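Local coordinates for protein putative metal-sulfur cluster biosynthesis proteins YuaD (PDB 1ORU) that is of unknown function but, as a MOSC-domain protein, may bind molybdenum and pyridoxal phosphate, at residues A[56-59]-A[60-63]; A[63-66]-A[67-70]. All coordinates share one frame; numbering follows the deposited sequence.

From the N terminus, the chain leaves strand 47-49 through a loop and reaches contact 1, where residues 56-59 turn tightly into 60-63 and so lead into strand 62-64, the antiparallel partner of strand 47-49. The turn therefore lies at the returning end of this two-stranded excursion. Contact 2 takes over at the shared residue Ile-63, within strand 62-64, and bends the chain through 63-66 and 67-70 into strand 69-73 of the large mixed sheet. The two contacts follow one another, neither nested nor crossed, with centres about 13 Å apart. Together they carry the chain from the outlying hairpin to the central sheet, and both touch the second subunit.

Contact 1. Residues A[56-59]-A[60-63]; sequences MFSR and GTEI
Thr-61 folds back on Ser-58 and ties off a type II beta turn with two bonds to one carbonyl oxygen. Its backbone N reaches Ser-58 O at 2.9 Å, the bond that closes such a turn, while the hydroxyl OG1 donates to Ser-58 O at a short 2.5 Å. Both donors come from the same face of the carbonyl plane, each tilted about 25° from it. The Thr-61 first torsion explains the pairing: OG1 stands anti to the carbonyl carbon and beside its own backbone N (chi1 -58°), so hydroxyl and amide look the same way. Threonine suits the place because its side chain can add a second grip to the backbone bond. Gly-60 holds the third position with phi +91°, where a beta carbon would be jammed against the oxygen of Arg-59; this backbone calls for glycine.

Two residues further on, Ile-63 meets Phe-57 through its CG2 branch. That methyl sits almost on the ring normal, 3.8 Å from the centroid of the Phe-57 ring, and makes a CH-pi contact over the face. CG2 stands beside the Ile-63 backbone N, opposite the carbonyl carbon, and this branch meets the ring; CD1 only brushes the rim, 4.2 Å from CD2 of Phe-57. On the opposite face, CG of selenomethionine Met-56 lies toward the rim, so the flat ring is sandwiched between two aliphatic groups, a fitting role for a buried phenylalanine.

Gly-60 and Thr-61 of the turn make backbone bonds to Ala-50, just after strand 47-49, and Ile-63 pairs with Lys-48 within the two-stranded sheet, while Phe-57 and Thr-61 pack on Glu-168 and Arg-169 of the second subunit, at the end of its strand 163-169.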
loop_
_atom_site.group_PDB
_atom_site.type_symbol
_atom_site.label_atom_id
_atom_site.label_comp_id
_atom_site.label_asym_id
_atom_site.label_seq_id
_atom_site.Cartn_x
_atom_site.Cartn_y
_atom_site.Cartn_z
HETATM N N MSE A 56 -3.342 -3.444 -15.460
HETATM C CA MSE A 56 -3.702 -2.109 -15.944
HETATM C C MSE A 56 -2.537 -1.428 -16.662
HETATM O O MSE A 56 -2.687 -0.339 -17.220
HETATM C CB MSE A 56 -4.190 -1.219 -14.792
HETATM C CG MSE A 56 -3.157 -0.907 -13.723
HETATM SE SE MSE A 56 -2.811 -2.368 -12.484
HETATM C CE MSE A 56 -4.588 -2.555 -11.768
ATOM N N PHE A 57 -1.372 -2.064 -16.634
ATOM C CA PHE A 57 -0.190 -1.530 -17.300
ATOM C C PHE A 57 0.195 -2.471 -18.429
ATOM O O PHE A 57 -0.120 -3.658 -18.386
ATOM C CB PHE A 57 0.989 -1.441 -16.328
ATOM C CG PHE A 57 0.757 -0.515 -15.176
ATOM C CD1 PHE A 57 0.769 0.864 -15.364
ATOM C CD2 PHE A 57 0.516 -1.020 -13.902
ATOM C CE1 PHE A 57 0.547 1.729 -14.298
ATOM C CE2 PHE A 57 0.292 -0.164 -12.824
ATOM C CZ PHE A 57 0.308 1.216 -13.023
ATOM N N SER A 58 0.873 -1.938 -19.438
ATOM C CA SER A 58 1.329 -2.763 -20.546
ATOM C C SER A 58 2.446 -3.639 -19.993
ATOM O O SER A 58 3.296 -3.166 -19.240
ATOM C CB SER A 58 1.882 -1.894 -21.679
ATOM O OG SER A 58 0.867 -1.089 -22.249
ATOM N N ARG A 59 2.435 -4.917 -20.359
ATOM C CA ARG A 59 3.455 -5.847 -19.897
ATOM C C ARG A 59 4.839 -5.250 -20.144
ATOM O O ARG A 59 5.120 -4.742 -21.228
ATOM C CB ARG A 59 3.315 -7.185 -20.635
ATOM C CG ARG A 59 4.319 -8.250 -20.216
ATOM C CD ARG A 59 4.042 -9.578 -20.914
ATOM N NE ARG A 59 2.774 -10.166 -20.494
ATOM C CZ ARG A 59 2.530 -10.620 -19.267
ATOM N NH1 ARG A 59 3.472 -10.556 -18.336
ATOM N NH2 ARG A 59 1.344 -11.133 -18.971
ATOM N N GLY A 60 5.692 -5.296 -19.124
ATOM C CA GLY A 60 7.036 -4.760 -19.251
ATOM C C GLY A 60 7.213 -3.305 -18.848
ATOM O O GLY A 60 8.340 -2.815 -18.761
ATOM N N THR A 61 6.106 -2.606 -18.611
ATOM C CA THR A 61 6.158 -1.201 -18.215
ATOM C C THR A 61 6.856 -1.073 -16.865
ATOM O O THR A 61 6.557 -1.828 -15.946
ATOM C CB THR A 61 4.735 -0.607 -18.071
ATOM O OG1 THR A 61 4.028 -0.744 -19.310
ATOM C CG2 THR A 61 4.805 0.875 -17.691
ATOM N N GLU A 62 7.782 -0.127 -16.742
ATOM C CA GLU A 62 8.473 0.061 -15.471
ATOM C C GLU A 62 7.558 0.790 -14.493
ATOM O O GLU A 62 7.067 1.885 -14.779
ATOM C CB GLU A 62 9.768 0.859 -15.650
ATOM C CG GLU A 62 10.552 1.016 -14.351
ATOM C CD GLU A 62 11.909 1.666 -14.543
ATOM O OE1 GLU A 62 11.965 2.827 -14.993
ATOM O OE2 GLU A 62 12.929 1.012 -14.237
ATOM N N ILE A 63 7.329 0.163 -13.343
ATOM C CA ILE A 63 6.472 0.726 -12.308
ATOM C C ILE A 63 7.138 0.554 -10.953
ATOM O O ILE A 63 8.138 -0.154 -10.822
ATOM C CB ILE A 63 5.095 0.016 -12.252
ATOM C CG1 ILE A 63 5.288 -1.480 -11.991
ATOM C CG2 ILE A 63 4.324 0.254 -13.548
ATOM C CD1 ILE A 63 4.000 -2.272 -11.949
#

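Contact 2. Residues A[63-66]-A[67-70]; sequences IFNR and RQIS
A bend resembling an inverse gamma turn, centred on Arg-67, links strand 62-64 to strand 69-73, and the Gln-68 side chain braces it by reaching back to Asn-65. NE2 of Gln-68 donates to the backbone oxygen of Asn-65 at 3.0 Å, arriving almost in line with the C=O bond (173°), with that oxygen close to the plane of the Gln-68 amide. Extension beyond CG carries the amide there, and on the way CG of Gln-68 passes 3.6 Å from Asn-65 ND2. The same NE2 lies 3.8 Å from CZ of Phe-64, whose ring plane is turned 68° from the amide. The bond across the turn, from Gln-68 N to Arg-66 O, is weak at 3.3 Å.

At the start of the next strand, Gln-68 and Ile-69 both face Cys-165, forming a classic beta bulge against strand 163-169 of the mixed sheet. Glutamine suits this buried place because its amide both donates and accepts: while its NH2 serves Asn-65, its OE1 accepts from Val-167 N. Asn-65 likewise uses its amide for backbone, ND2 bonding His-43 O and Gly-45 O.

Both arginines find their polar partners beyond the bend: extended Arg-66 forms a salt bridge with Glu-126, whereas Arg-67, bent at chi3 (57°), bonds Asn-129 through NH2, its side chain about 4 Å from a bound sulfate that probably came from the crystallisation liquor.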
loop_
_atom_site.group_PDB
_atom_site.type_symbol
_atom_site.label_atom_id
_atom_site.label_comp_id
_atom_site.label_asym_id
_atom_site.label_seq_id
_atom_site.Cartn_x
_atom_site.Cartn_y
_atom_site.Cartn_z
ATOM N N ILE A 63 7.329 0.163 -13.343
ATOM C CA ILE A 63 6.472 0.726 -12.308
ATOM C C ILE A 63 7.138 0.554 -10.953
ATOM O O ILE A 63 8.138 -0.154 -10.822
ATOM C CB ILE A 63 5.095 0.016 -12.252
ATOM C CG1 ILE A 63 5.288 -1.480 -11.991
ATOM C CG2 ILE A 63 4.324 0.254 -13.548
ATOM C CD1 ILE A 63 4.000 -2.272 -11.949
ATOM N N PHE A 64 6.576 1.210 -9.946
ATOM C CA PHE A 64 7.103 1.119 -8.595
ATOM C C PHE A 64 7.019 -0.335 -8.123
ATOM O O PHE A 64 6.047 -1.027 -8.418
ATOM C CB PHE A 64 6.286 2.002 -7.653
ATOM C CG PHE A 64 6.655 1.834 -6.218
ATOM C CD1 PHE A 64 7.864 2.326 -5.738
ATOM C CD2 PHE A 64 5.814 1.147 -5.351
ATOM C CE1 PHE A 64 8.236 2.134 -4.409
ATOM C CE2 PHE A 64 6.175 0.947 -4.018
ATOM C CZ PHE A 64 7.390 1.443 -3.549
ATOM N N ASN A 65 8.027 -0.785 -7.382
ATOM C CA ASN A 65 8.046 -2.158 -6.880
ATOM C C ASN A 65 7.325 -2.284 -5.540
ATOM O O ASN A 65 7.900 -2.078 -4.471
ATOM C CB ASN A 65 9.485 -2.659 -6.759
ATOM C CG ASN A 65 9.566 -4.071 -6.204
ATOM O OD1 ASN A 65 8.611 -4.843 -6.295
ATOM N ND2 ASN A 65 10.714 -4.416 -5.636
ATOM N N ARG A 66 6.056 -2.647 -5.628
ATOM C CA ARG A 66 5.178 -2.805 -4.480
ATOM C C ARG A 66 5.346 -4.157 -3.777
ATOM O O ARG A 66 5.088 -4.284 -2.582
ATOM C CB ARG A 66 3.746 -2.657 -4.972
ATOM C CG ARG A 66 2.689 -2.791 -3.928
ATOM C CD ARG A 66 1.342 -2.980 -4.594
ATOM N NE ARG A 66 0.266 -2.815 -3.629
ATOM C CZ ARG A 66 -0.916 -3.413 -3.713
ATOM N NH1 ARG A 66 -1.174 -4.230 -4.725
ATOM N NH2 ARG A 66 -1.840 -3.182 -2.789
ATOM N N ARG A 67 5.775 -5.165 -4.528
ATOM C CA ARG A 67 5.953 -6.508 -3.988
ATOM C C ARG A 67 7.417 -6.768 -3.626
ATOM O O ARG A 67 8.094 -7.585 -4.254
ATOM C CB ARG A 67 5.456 -7.525 -5.020
ATOM C CG ARG A 67 3.965 -7.379 -5.347
ATOM C CD ARG A 67 3.595 -8.104 -6.640
ATOM N NE ARG A 67 3.947 -9.518 -6.573
ATOM C CZ ARG A 67 3.199 -10.457 -6.000
ATOM N NH1 ARG A 67 2.035 -10.141 -5.449
ATOM N NH2 ARG A 67 3.636 -11.710 -5.950
ATOM N N GLN A 68 7.894 -6.071 -2.598
ATOM C CA GLN A 68 9.281 -6.191 -2.154
ATOM C C GLN A 68 9.579 -7.407 -1.291
ATOM O O GLN A 68 10.640 -8.009 -1.417
ATOM C CB GLN A 68 9.688 -4.928 -1.393
ATOM C CG GLN A 68 9.772 -3.700 -2.277
ATOM C CD GLN A 68 9.915 -2.418 -1.482
ATOM O OE1 GLN A 68 10.415 -2.424 -0.360
ATOM N NE2 GLN A 68 9.488 -1.307 -2.069
ATOM N N ILE A 69 8.645 -7.764 -0.415
ATOM C CA ILE A 69 8.834 -8.900 0.484
ATOM C C ILE A 69 7.597 -9.786 0.467
ATOM O O ILE A 69 6.472 -9.295 0.554
ATOM C CB ILE A 69 9.067 -8.424 1.945
ATOM C CG1 ILE A 69 10.289 -7.501 2.017
ATOM C CG2 ILE A 69 9.262 -9.627 2.862
ATOM C CD1 ILE A 69 11.619 -8.198 1.745
ATOM N N SER A 70 7.809 -11.091 0.353
ATOM C CA SER A 70 6.708 -12.040 0.326
ATOM C C SER A 70 6.669 -12.812 1.636
ATOM O O SER A 70 7.697 -13.324 2.085
ATOM C CB SER A 70 6.886 -13.009 -0.843
ATOM O OG SER A 70 5.850 -13.968 -0.860
#